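Local coordinates for D-3-phosphoglycerate dehydrogenase oxidoreductase protein (Ralstonia solanacearum, PDB 3GG9), which probably acts as an NAD-dependent D-2-hydroxyacid dehydrogenase that oxidises D-3-phosphoglycerate, at residues 3-9 with 49-55; 20-24 with 317-321; 39-43 with 64-69; 71-75 with 98-102; 104-108 with 310-314. One frame throughout, in Å; residues are numbered along the deposited sequence. Where two conformers were deposited one is given.

Contact 1: 3-9 with 49-55; sequences LKIAVLD and VEALVLI. Unlike the reference sequence in segment 3-9: Leu3 (reference Met). Unlike the reference sequence in segment 49-55: Leu52 (reference Ile).
Glu50 reaches back from the residue before strand 51-54 to grip the start of strand 4-7. Its CB lies 4.1 Å from Leu3 CD2, and with CG beside the backbone N (chi1 -52°) the rest of the chain slants across Leu3 to the Lys4 amide. CD lies 3.8 Å from Lys4 N, and at the tip the carboxylate divides its work. OE1 rests 3.4 Å from the methyl Leu3 CD2, while OE2 accepts the N-H of Lys4 at 2.9 Å from Lys4 N, a bond that arrives 48° above the carboxylate plane. Lys4 O completes the loop by accepting two amides, those of Glu50 and Ala51. Beyond this clasp the segments become neighbouring parallel strands, which lie in the middle of the five-stranded sheet of the flavodoxin-like substrate-binding domain of this dehydrogenase family. The ladder continues from Ala6 N to Ala51 O, from Val53 N to Ala6 O and from Leu8 N to Val53 O, the Val53-to-Ala6 bond being nearly straight (174° at the hydrogen). On one face Ile5 CG1 packs 3.8 Å from Ala51 CB, and Val7 and Val53 lie side by side, with Ile320 of helix 306-324 covering Val53. On the other, Ala6 CB touches both Val49 CG1 (3.7 Å) and Leu52 CD1. Past the strand ends a water links Asp9 OD2, which also bonds Thr59, to Ile55 N, and Ile55 CD1 comes to 3.2 Å from Leu8 O.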
# COMPACT_ATOMS: atom_id res chain seq x y z
N LEU A 3 29.01 24.77 -18.75
CA LEU A 3 29.71 23.72 -18.01
C LEU A 3 29.40 22.34 -18.55
O LEU A 3 28.35 22.09 -19.16
CB LEU A 3 29.32 23.77 -16.51
CG LEU A 3 29.56 25.05 -15.69
CD1 LEU A 3 29.02 24.92 -14.29
CD2 LEU A 3 31.03 25.42 -15.63
N LYS A 4 30.35 21.43 -18.33
CA LYS A 4 30.15 20.01 -18.50
C LYS A 4 29.57 19.52 -17.16
O LYS A 4 30.22 19.64 -16.11
CB LYS A 4 31.50 19.36 -18.80
CG LYS A 4 31.48 18.25 -19.83
CD LYS A 4 31.54 16.87 -19.18
CE LYS A 4 31.59 15.76 -20.22
NZ LYS A 4 31.26 14.45 -19.61
N ILE A 5 28.33 19.03 -17.20
CA ILE A 5 27.59 18.62 -16.00
C ILE A 5 27.28 17.13 -16.05
O ILE A 5 26.92 16.60 -17.10
CB ILE A 5 26.28 19.45 -15.84
CG1 ILE A 5 26.62 20.92 -15.65
CG2 ILE A 5 25.39 18.91 -14.69
CD1 ILE A 5 25.43 21.85 -15.68
N ALA A 6 27.47 16.45 -14.92
CA ALA A 6 27.06 15.07 -14.79
C ALA A 6 26.10 14.88 -13.61
O ALA A 6 26.30 15.47 -12.55
CB ALA A 6 28.24 14.15 -14.65
N VAL A 7 25.07 14.07 -13.85
CA VAL A 7 24.14 13.65 -12.82
C VAL A 7 24.35 12.15 -12.63
O VAL A 7 24.27 11.38 -13.59
CB VAL A 7 22.65 13.86 -13.23
CG1 VAL A 7 21.74 13.50 -12.06
CG2 VAL A 7 22.38 15.29 -13.72
N LEU A 8 24.61 11.74 -11.39
CA LEU A 8 24.93 10.35 -11.09
C LEU A 8 23.71 9.57 -10.60
O LEU A 8 22.77 10.16 -10.07
CB LEU A 8 26.00 10.34 -10.00
CG LEU A 8 27.38 10.91 -10.36
CD1 LEU A 8 28.33 10.65 -9.21
CD2 LEU A 8 27.91 10.24 -11.64
N ASP A 9 23.74 8.24 -10.77
CA ASP A 9 22.86 7.28 -10.07
C ASP A 9 21.35 7.41 -10.33
O ASP A 9 20.56 7.24 -9.41
CB ASP A 9 23.10 7.31 -8.56
CG ASP A 9 24.57 7.28 -8.19
OD1 ASP A 9 25.28 6.38 -8.66
OD2 ASP A 9 24.99 8.16 -7.41
N VAL A 49 34.06 16.54 -16.00
CA VAL A 49 32.94 17.36 -15.53
C VAL A 49 33.37 18.46 -14.59
O VAL A 49 34.21 18.26 -13.72
CB VAL A 49 31.69 16.54 -15.00
CG1 VAL A 49 31.75 15.09 -15.48
CG2 VAL A 49 31.51 16.63 -13.50
N GLU A 50 32.79 19.63 -14.77
CA GLU A 50 33.05 20.75 -13.91
C GLU A 50 31.98 20.84 -12.83
O GLU A 50 32.23 21.40 -11.76
CB GLU A 50 33.09 22.03 -14.73
CG GLU A 50 34.04 21.95 -15.93
CD GLU A 50 33.65 22.92 -17.03
OE1 GLU A 50 33.91 24.13 -16.87
OE2 GLU A 50 33.09 22.47 -18.04
N ALA A 51 30.79 20.31 -13.11
CA ALA A 51 29.70 20.33 -12.12
C ALA A 51 29.05 18.97 -11.97
O ALA A 51 28.67 18.33 -12.94
CB ALA A 51 28.65 21.40 -12.44
N LEU A 52 28.91 18.54 -10.72
CA LEU A 52 28.39 17.21 -10.44
C LEU A 52 27.11 17.38 -9.66
O LEU A 52 27.10 18.08 -8.65
CB LEU A 52 29.43 16.44 -9.63
CG LEU A 52 29.48 14.92 -9.61
CD1 LEU A 52 29.44 14.31 -11.00
CD2 LEU A 52 30.75 14.53 -8.89
N VAL A 53 26.03 16.77 -10.14
CA VAL A 53 24.78 16.73 -9.40
C VAL A 53 24.63 15.34 -8.75
O VAL A 53 24.67 14.31 -9.44
CB VAL A 53 23.55 17.05 -10.27
CG1 VAL A 53 22.25 16.98 -9.43
CG2 VAL A 53 23.72 18.44 -10.90
N LEU A 54 24.49 15.35 -7.43
CA LEU A 54 24.32 14.13 -6.65
C LEU A 54 22.86 13.95 -6.24
O LEU A 54 22.19 14.92 -5.84
CB LEU A 54 25.21 14.15 -5.41
CG LEU A 54 26.73 14.23 -5.58
CD1 LEU A 54 27.44 14.18 -4.23
CD2 LEU A 54 27.23 13.09 -6.47
N ILE A 55 22.38 12.72 -6.35
CA ILE A 55 21.05 12.32 -5.91
C ILE A 55 21.14 11.78 -4.50
O ILE A 55 21.58 10.66 -4.27
CB ILE A 55 20.40 11.30 -6.87
CG1 ILE A 55 20.44 11.80 -8.31
CG2 ILE A 55 18.96 10.95 -6.41
CD1 ILE A 55 19.75 10.89 -9.33
O HOH W 1 24.34 10.69 -6.46

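Contact 2: 20-24 with 317-321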
# COMPACT_ATOMS: atom_id res chain seq x y z
N CYS A 20 12.00 20.57 -15.07
CA CYS A 20 13.10 21.40 -14.62
C CYS A 20 14.43 21.16 -15.36
O CYS A 20 15.32 21.98 -15.29
CB CYS A 20 13.30 21.29 -13.10
SG CYS A 20 13.99 19.72 -12.55
N PHE A 21 14.56 20.04 -16.07
CA PHE A 21 15.78 19.74 -16.82
C PHE A 21 16.18 20.84 -17.83
O PHE A 21 17.37 21.02 -18.14
CB PHE A 21 15.64 18.42 -17.57
CG PHE A 21 16.94 17.84 -18.02
CD1 PHE A 21 17.82 17.29 -17.09
CD2 PHE A 21 17.28 17.85 -19.36
CE1 PHE A 21 19.03 16.75 -17.51
CE2 PHE A 21 18.50 17.30 -19.80
CZ PHE A 21 19.36 16.75 -18.88
N SER A 22 15.18 21.59 -18.31
CA SER A 22 15.41 22.68 -19.27
C SER A 22 16.19 23.84 -18.65
O SER A 22 16.72 24.69 -19.38
CB SER A 22 14.10 23.18 -19.89
OG SER A 22 14.36 24.13 -20.91
N LEU A 23 16.26 23.88 -17.33
CA LEU A 23 17.11 24.85 -16.63
C LEU A 23 18.58 24.76 -17.03
O LEU A 23 19.29 25.76 -16.97
CB LEU A 23 17.00 24.71 -15.11
CG LEU A 23 15.68 25.07 -14.42
CD1 LEU A 23 15.72 24.66 -12.95
CD2 LEU A 23 15.36 26.56 -14.56
N LEU A 24 19.03 23.58 -17.44
CA LEU A 24 20.43 23.37 -17.81
C LEU A 24 20.70 23.47 -19.32
O LEU A 24 21.66 22.86 -19.83
CB LEU A 24 20.91 22.00 -17.29
CG LEU A 24 20.84 21.74 -15.77
CD1 LEU A 24 21.22 20.29 -15.47
CD2 LEU A 24 21.71 22.71 -14.98
N PHE A 317 19.58 22.38 -9.70
CA PHE A 317 19.89 22.99 -11.00
C PHE A 317 19.93 24.51 -10.92
O PHE A 317 20.86 25.14 -11.43
CB PHE A 317 18.90 22.58 -12.09
CG PHE A 317 18.90 21.10 -12.42
CD1 PHE A 317 19.92 20.26 -11.99
CD2 PHE A 317 17.85 20.56 -13.16
CE1 PHE A 317 19.89 18.90 -12.31
CE2 PHE A 317 17.84 19.21 -13.50
CZ PHE A 317 18.86 18.38 -13.07
N GLN A 318 18.91 25.11 -10.29
CA GLN A 318 18.91 26.55 -10.05
C GLN A 318 20.10 26.99 -9.20
O GLN A 318 20.66 28.06 -9.43
CB GLN A 318 17.59 27.02 -9.43
CG GLN A 318 17.33 28.53 -9.49
CD GLN A 318 17.42 29.11 -10.91
OE1 GLN A 318 16.79 28.60 -11.84
NE2 GLN A 318 18.20 30.18 -11.07
N ASN A 319 20.53 26.14 -8.27
CA ASN A 319 21.72 26.44 -7.46
C ASN A 319 22.98 26.63 -8.31
O ASN A 319 23.76 27.56 -8.09
CB ASN A 319 21.93 25.40 -6.35
CG ASN A 319 21.00 25.60 -5.15
OD1 ASN A 319 20.34 26.64 -5.00
ND2 ASN A 319 20.96 24.61 -4.27
N ILE A 320 23.18 25.74 -9.29
CA ILE A 320 24.28 25.87 -10.23
C ILE A 320 24.18 27.19 -11.00
O ILE A 320 25.15 27.95 -11.08
CB ILE A 320 24.37 24.68 -11.20
CG1 ILE A 320 24.74 23.40 -10.44
CG2 ILE A 320 25.40 24.96 -12.30
CD1 ILE A 320 24.54 22.12 -11.26
N LEU A 321 22.99 27.49 -11.53
CA LEU A 321 22.76 28.75 -12.24
C LEU A 321 23.02 29.99 -11.38
O LEU A 321 23.59 30.97 -11.87
CB LEU A 321 21.36 28.82 -12.84
CG LEU A 321 20.85 27.68 -13.73
CD1 LEU A 321 19.52 28.05 -14.36
CD2 LEU A 321 21.86 27.26 -14.81
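Phe317, on helix 306-324, sets its ring against the 3-10 turn at 20-23 and the residue after it, where Leu24, Cys20 and Phe21 meet different parts of it. Leu24 lies across the ring at about a right angle and sets its CD1 methyl over one face, 3.6 Å from the centroid and only 10° off the normal. This is a well-formed CH-pi contact. Leu24 CG lies beside the backbone N (chi1 -60°), a turn that brings the end of the side chain over the ring. The second methyl, CD2, stays near the root of Phe317, 4.0 Å from its CB. Cys20 comes from another direction: its carbonyl O is at the ring edge, close to the plane and 3.6 Å from Phe317 CD2, whereas SG makes an oblique sulfur-aromatic contact 4.9 Å from the centroid. Phe21 also crosses the ring obliquely, with its CD1 4.1 Å from Phe317 CE2. One turn along the helix, Leu321 CD1 reaches Leu23 O at 3.5 Å, and the CD1 methyl of Leu23 lies 3.9 Å from Phe317 CB. Gln318 OE1 comes to 3.7 Å from Leu23 CD2, while its NE2 bonds Asp322 of the same helix. The long helix 306-324, near the end of the chain, thus packs on the loop joining strands 4-7 and 28-31, and Val53 of the sheet's middle strand 51-54 also touches Phe317. No hydrogen bond spans the two segments, so their adhesion rests on dispersion and on the weakly polar approaches of sulfur and carbonyl oxygen to an aromatic ring.

Contact 3: 39-43 with 64-69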
# COMPACT_ATOMS: atom_id res chain seq x y z
N VAL A 39 37.08 4.30 -6.46
CA VAL A 39 37.59 5.60 -6.87
C VAL A 39 37.98 5.64 -8.36
O VAL A 39 37.58 6.56 -9.07
CB VAL A 39 38.76 6.04 -5.96
CG1 VAL A 39 39.20 7.44 -6.28
CG2 VAL A 39 38.36 5.96 -4.50
N GLY A 40 38.72 4.63 -8.80
CA GLY A 40 39.24 4.55 -10.17
C GLY A 40 38.21 4.68 -11.27
O GLY A 40 38.28 5.61 -12.08
N GLN A 41 37.24 3.76 -11.28
CA GLN A 41 36.17 3.71 -12.28
C GLN A 41 35.28 4.96 -12.27
O GLN A 41 34.84 5.42 -13.33
CB GLN A 41 35.30 2.48 -12.04
CG GLN A 41 35.88 1.14 -12.44
CD GLN A 41 34.94 -0.03 -12.15
OE1 GLN A 41 35.07 -1.11 -12.73
NE2 GLN A 41 33.98 0.18 -11.24
N LEU A 42 35.01 5.48 -11.08
CA LEU A 42 34.16 6.66 -10.93
C LEU A 42 34.86 7.93 -11.41
O LEU A 42 34.24 8.76 -12.09
CB LEU A 42 33.68 6.82 -9.48
CG LEU A 42 32.69 7.94 -9.16
CD1 LEU A 42 31.45 7.86 -10.06
CD2 LEU A 42 32.29 7.90 -7.69
N ALA A 43 36.14 8.07 -11.08
CA ALA A 43 36.95 9.21 -11.54
C ALA A 43 37.10 9.25 -13.06
O ALA A 43 37.05 10.32 -13.66
CB ALA A 43 38.29 9.23 -10.86
N GLN A 64 39.95 10.96 -1.67
CA GLN A 64 40.63 10.16 -2.68
C GLN A 64 40.00 10.30 -4.06
O GLN A 64 40.69 10.18 -5.08
CB GLN A 64 40.75 8.68 -2.26
CG GLN A 64 39.89 8.25 -1.06
CD GLN A 64 40.45 8.69 0.29
OE1 GLN A 64 39.73 9.26 1.12
NE2 GLN A 64 41.74 8.45 0.51
N LEU A 65 38.70 10.57 -4.10
CA LEU A 65 38.02 10.85 -5.35
C LEU A 65 38.39 12.24 -5.83
O LEU A 65 38.75 12.42 -6.99
CB LEU A 65 36.50 10.69 -5.20
CG LEU A 65 35.68 11.00 -6.46
CD1 LEU A 65 35.94 9.96 -7.56
CD2 LEU A 65 34.19 11.11 -6.08
N LEU A 66 38.32 13.23 -4.93
CA LEU A 66 38.64 14.62 -5.27
C LEU A 66 40.08 14.81 -5.77
O LEU A 66 40.33 15.69 -6.61
CB LEU A 66 38.33 15.54 -4.09
CG LEU A 66 36.85 15.60 -3.71
CD1 LEU A 66 36.68 16.12 -2.29
CD2 LEU A 66 36.03 16.44 -4.69
N ASP A 67 41.00 13.98 -5.26
CA ASP A 67 42.39 13.92 -5.74
C ASP A 67 42.48 13.55 -7.21
O ASP A 67 43.41 13.97 -7.90
CB ASP A 67 43.19 12.87 -4.94
CG ASP A 67 43.47 13.30 -3.51
OD1 ASP A 67 43.78 12.41 -2.69
OD2 ASP A 67 43.39 14.51 -3.20
N ARG A 68 41.52 12.76 -7.68
CA ARG A 68 41.50 12.30 -9.07
C ARG A 68 40.64 13.13 -10.01
O ARG A 68 40.45 12.75 -11.17
CB ARG A 68 41.04 10.85 -9.11
CG ARG A 68 42.06 9.84 -8.61
CD ARG A 68 41.58 8.44 -8.98
NE ARG A 68 42.38 7.31 -8.46
CZ ARG A 68 42.85 7.17 -7.23
NH1 ARG A 68 42.64 8.08 -6.28
NH2 ARG A 68 43.54 6.08 -6.93
N LEU A 69 40.14 14.27 -9.53
CA LEU A 69 39.24 15.11 -10.34
C LEU A 69 39.67 16.58 -10.43
O LEU A 69 39.09 17.44 -9.75
CB LEU A 69 37.79 15.00 -9.84
CG LEU A 69 37.03 13.67 -9.88
CD1 LEU A 69 35.60 13.87 -9.32
CD2 LEU A 69 37.00 13.07 -11.28
O HOH W 2 39.85 11.82 -13.64
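Val39 and Leu65, then Ala43 and Arg68, bring the backbones of helix 39-45 and of the short helix 63-66 with its following turn to CA separations of 5.5 and 6.0 Å. The two helices are the connections of successive beta-alpha-beta crossovers, one leading into strand 51-54 and the next leading out of it to strand 74-77, and they pack together beside the sheet. Leu65 fills the middle: its CG, swung away from the backbone N (chi1 178°), carries CD1 to 4.1 Å from Ala43 CB and CD2 to the same distance from Leu42 CD2, the two leucines crossing at about a right angle. Val39 CG1 lies over one face of the Arg68 guanidinium, 3.5 Å from NH1, and is also close to Gln64 O. That carbonyl takes a weak bond from Arg68 NH1, consistent with the way the flat group is held against the valine. The aliphatic part of the arginine packs too, Arg68 CB touching Ala43 CB at 3.6 Å. Beyond the turn, Leu69 CD2 packs against Ala43 O, and Leu69 also reaches Val46. No direct hydrogen bond joins the segments. A water does so instead, donating to Arg68 O at 2.7 Å and to Ala43 O at 3.2 Å.

Contact 4: 71-75 with 98-102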
# COMPACT_ATOMS: atom_id res chain seq x y z
N LYS A 71 39.24 18.89 -12.75
CA LYS A 71 38.33 19.85 -13.40
C LYS A 71 37.09 20.23 -12.58
O LYS A 71 36.36 21.16 -12.96
CB LYS A 71 37.93 19.37 -14.79
CG LYS A 71 39.10 18.85 -15.61
CD LYS A 71 39.01 19.29 -17.06
CE LYS A 71 40.29 18.95 -17.81
NZ LYS A 71 41.51 19.44 -17.09
N LEU A 72 36.84 19.52 -11.47
CA LEU A 72 35.62 19.71 -10.69
C LEU A 72 35.60 21.03 -9.95
O LEU A 72 36.54 21.35 -9.21
CB LEU A 72 35.43 18.57 -9.68
CG LEU A 72 34.12 18.64 -8.87
CD1 LEU A 72 32.90 18.53 -9.79
CD2 LEU A 72 34.06 17.56 -7.81
N LYS A 73 34.53 21.80 -10.15
CA LYS A 73 34.38 23.11 -9.50
C LYS A 73 33.18 23.17 -8.55
O LYS A 73 33.22 23.90 -7.55
CB LYS A 73 34.23 24.20 -10.57
CG LYS A 73 35.47 24.37 -11.45
CD LYS A 73 35.35 25.59 -12.35
CE LYS A 73 34.80 25.22 -13.72
NZ LYS A 73 35.46 26.03 -14.78
N ILE A 74 32.13 22.42 -8.87
CA ILE A 74 30.86 22.46 -8.15
C ILE A 74 30.33 21.04 -7.89
O ILE A 74 30.31 20.20 -8.79
CB ILE A 74 29.79 23.24 -8.97
CG1 ILE A 74 30.17 24.72 -9.08
CG2 ILE A 74 28.39 23.09 -8.36
CD1 ILE A 74 29.52 25.47 -10.28
N ILE A 75 29.90 20.79 -6.66
CA ILE A 75 29.02 19.67 -6.36
C ILE A 75 27.69 20.27 -5.93
O ILE A 75 27.64 21.08 -4.99
CB ILE A 75 29.59 18.77 -5.26
CG1 ILE A 75 30.87 18.09 -5.74
CG2 ILE A 75 28.56 17.67 -4.85
CD1 ILE A 75 31.75 17.63 -4.59
N GLY A 98 38.97 23.85 -3.23
CA GLY A 98 38.16 24.98 -3.70
C GLY A 98 36.97 24.52 -4.53
O GLY A 98 36.60 25.17 -5.50
N VAL A 99 36.41 23.37 -4.16
CA VAL A 99 35.18 22.83 -4.76
C VAL A 99 34.01 23.25 -3.89
O VAL A 99 33.96 22.87 -2.71
CB VAL A 99 35.25 21.29 -4.88
CG1 VAL A 99 33.89 20.70 -5.31
CG2 VAL A 99 36.32 20.89 -5.87
N VAL A 100 33.08 24.05 -4.44
CA VAL A 100 31.93 24.47 -3.65
C VAL A 100 30.85 23.40 -3.63
O VAL A 100 30.55 22.77 -4.64
CB VAL A 100 31.34 25.87 -4.05
CG1 VAL A 100 32.33 26.97 -3.73
CG2 VAL A 100 30.91 25.92 -5.51
N VAL A 101 30.29 23.17 -2.44
CA VAL A 101 29.19 22.23 -2.29
C VAL A 101 27.91 23.04 -2.12
O VAL A 101 27.79 23.86 -1.21
CB VAL A 101 29.42 21.26 -1.12
CG1 VAL A 101 28.17 20.39 -0.89
CG2 VAL A 101 30.64 20.37 -1.41
N LEU A 102 26.96 22.81 -3.02
CA LEU A 102 25.71 23.56 -3.01
C LEU A 102 24.64 22.72 -2.33
O LEU A 102 24.55 21.52 -2.56
CB LEU A 102 25.29 23.95 -4.43
CG LEU A 102 26.38 24.57 -5.32
CD1 LEU A 102 25.79 25.08 -6.60
CD2 LEU A 102 27.14 25.67 -4.62
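Ile74 and Val100, and after them Ile75 and Val101, pair in parallel register as the two strands of the beta-alpha-beta unit formed by strand 74-77, helix 91-97 and strand 100-102. Three backbone bonds join them. Ile75 N gives to Val100 O at 2.9 Å and Leu102 N to Ile75 O at 2.7 Å, both nearly straight, whereas Val100 N meets Lys73 O 29° out of the carbonyl plane, where the strand is only beginning. On one face Ile74 and Val100 lie side by side pointing the same way, CG1 to CG2 3.8 Å, and the CG2 branch of Ile74 meets Leu102 CD1 at 3.7 Å. On the other, Val99 CG1, set opposite the backbone N (chi1 171°), lies 3.8 Å from Ile75 CD1 and also meets CD2 of Leu72, the Val99 and Leu72 side chains crossing at about a right angle.

Further out, Ile323 of helix 306-324 covers the side holding Ile74 and Leu102, while Cys94 of helix 91-97 touches Ile75 and Val101 on the reverse. Strand 51-54 and Glu50 just before it pair with the other edge of the 71-75 segment. Strand 100-102 is the outermost strand of the sheet within the chain, and along its outer side Ala332 and Asn333 bond the main chain, Asn333 through OD1 to Val101 N and through ND2 to Val99 O. Gly98, with positive phi, ends helix 91-97 in a Schellman motif and so turns the chain into the strand. Just beyond it, Val99 CG2 sits 3.4 Å from Leu72 O.

Contact 5: 104-108 with 310-314. With SO4 (sulfate ion), chain E.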
# COMPACT_ATOMS: atom_id res chain seq x y z
N GLY A 104 20.74 21.85 -1.33
CA GLY A 104 19.36 21.98 -1.73
C GLY A 104 18.42 22.04 -0.55
O GLY A 104 18.83 22.22 0.60
N LYS A 105 17.13 21.90 -0.83
CA LYS A 105 16.12 21.73 0.20
C LYS A 105 15.37 20.41 -0.03
O LYS A 105 15.30 19.91 -1.15
CB LYS A 105 15.15 22.91 0.23
CG LYS A 105 15.81 24.24 0.63
CD LYS A 105 15.10 24.90 1.82
CE LYS A 105 15.99 25.94 2.50
NZ LYS A 105 15.31 26.63 3.63
N GLY A 106 14.85 19.85 1.05
CA GLY A 106 14.06 18.64 0.98
C GLY A 106 12.62 18.81 1.40
O GLY A 106 12.20 19.92 1.74
N SER A 107 11.88 17.71 1.39
CA SER A 107 10.46 17.73 1.75
C SER A 107 10.09 16.41 2.46
O SER A 107 10.56 15.34 2.06
CB SER A 107 9.58 17.98 0.51
OG SER A 107 8.20 17.75 0.77
N PRO A 108 9.27 16.49 3.53
CA PRO A 108 8.94 15.24 4.20
C PRO A 108 7.79 14.46 3.54
O PRO A 108 7.56 13.34 3.92
CB PRO A 108 8.51 15.71 5.61
CG PRO A 108 7.78 17.08 5.30
CD PRO A 108 8.61 17.67 4.16
N GLU A 310 10.94 16.90 -9.20
CA GLU A 310 10.81 18.24 -9.76
C GLU A 310 11.38 19.30 -8.79
O GLU A 310 12.20 20.10 -9.21
CB GLU A 310 9.36 18.57 -10.14
CG GLU A 310 8.82 17.81 -11.38
CD GLU A 310 9.40 18.25 -12.74
OE1 GLU A 310 8.99 17.62 -13.76
OE2 GLU A 310 10.26 19.19 -12.82
N MET A 311 10.98 19.25 -7.52
CA MET A 311 11.44 20.18 -6.47
C MET A 311 12.93 20.01 -6.18
O MET A 311 13.69 20.98 -6.22
CB MET A 311 10.63 19.99 -5.16
CG MET A 311 11.05 20.95 -4.02
SD MET A 311 10.63 20.38 -2.34
CE MET A 311 8.88 20.78 -2.30
N TYR A 312 13.35 18.77 -5.90
CA TYR A 312 14.75 18.49 -5.56
C TYR A 312 15.74 18.92 -6.64
O TYR A 312 16.65 19.69 -6.35
CB TYR A 312 14.94 17.02 -5.19
CG TYR A 312 14.58 16.67 -3.75
CD1 TYR A 312 15.56 16.30 -2.84
CD2 TYR A 312 13.25 16.71 -3.30
CE1 TYR A 312 15.24 15.98 -1.52
CE2 TYR A 312 12.92 16.39 -1.97
CZ TYR A 312 13.92 16.02 -1.09
OH TYR A 312 13.61 15.70 0.22
N PHE A 313 15.56 18.45 -7.87
CA PHE A 313 16.41 18.83 -9.00
C PHE A 313 16.22 20.28 -9.45
O PHE A 313 17.20 20.96 -9.81
CB PHE A 313 16.21 17.86 -10.15
CG PHE A 313 16.70 16.47 -9.81
CD1 PHE A 313 18.03 16.14 -10.01
CD2 PHE A 313 15.84 15.54 -9.22
CE1 PHE A 313 18.50 14.88 -9.69
CE2 PHE A 313 16.31 14.24 -8.87
CZ PHE A 313 17.65 13.94 -9.11
N GLY A 314 14.99 20.75 -9.44
CA GLY A 314 14.76 22.17 -9.75
C GLY A 314 15.70 23.04 -8.93
O GLY A 314 16.40 23.90 -9.47
S SO4 E . 16.45 15.55 2.51
O1 SO4 E . 16.48 14.92 1.20
O2 SO4 E . 17.20 16.79 2.48
O3 SO4 E . 15.06 15.85 2.85
O4 SO4 E . 17.02 14.61 3.47
O HOH W 3 17.26 20.06 -3.53
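Met311 is the first residue of the helical segment to meet the loop, and its bent end lays SD 3.9 Å from Ser107 CB, with CE almost as near. Next comes Tyr312, whose side chain does most of the work. Its CB does not point straight at the loop, but with CG beside the backbone N (chi1 -83°) the ring is carried to it. Lys105 O stands over the centre of one ring face, 3.9 Å above the plane. Farther out, the hydroxyl accepts the N-H of Ser107, OH to N 2.9 Å with an angle of 155° at the hydrogen, and lies 3.1 Å from Gly106 CA, a snug fit. The loop leads from strand 100-102 of the first domain to helix 109-123, one of the crossings between the two domains that characterise this dehydrogenase family. A sulfate, probably from the crystallisation liquor, sits beside it: O3 is 3.0 Å and O1 3.1 Å from Tyr312 OH, O1 lying in the ring plane at its edge. Arg80 N and Arg224 NH2 also bond the ion. At the main chain of Tyr312, a water donates to its O at 2.9 Å and to Lys105 O. Phe313 then packs not on the loop but on Val15 and Ile55, its ring edge-to-face with Tyr309.

How the contacts relate
Contacts 1 and 4 are parts of one sheet, directly joined by Leu52 N to Ile74 O at 2.9 Å, a probable hydrogen bond. Helix 306-324 ties contact 2 to this sheet, Ile320 CD1 meeting Val53 CG2 at 3.8 Å, and also carries half of contact 5; Cys20 N and Glu310 OE2, 3.2 Å apart, link the two. Contact 5 also touches contact 1, where Ile55 CG1 meets Phe313 CZ at 3.6 Å. Contact 3 flanks the sheet: Leu42 touches Leu8 of contact 1, and Leu66 touches Leu72 of contact 4. Its centre is about 27 Å from that of contact 5. Segment 104-108 of contact 5, where the sulfate binds, comes just after 98-102 of contact 4.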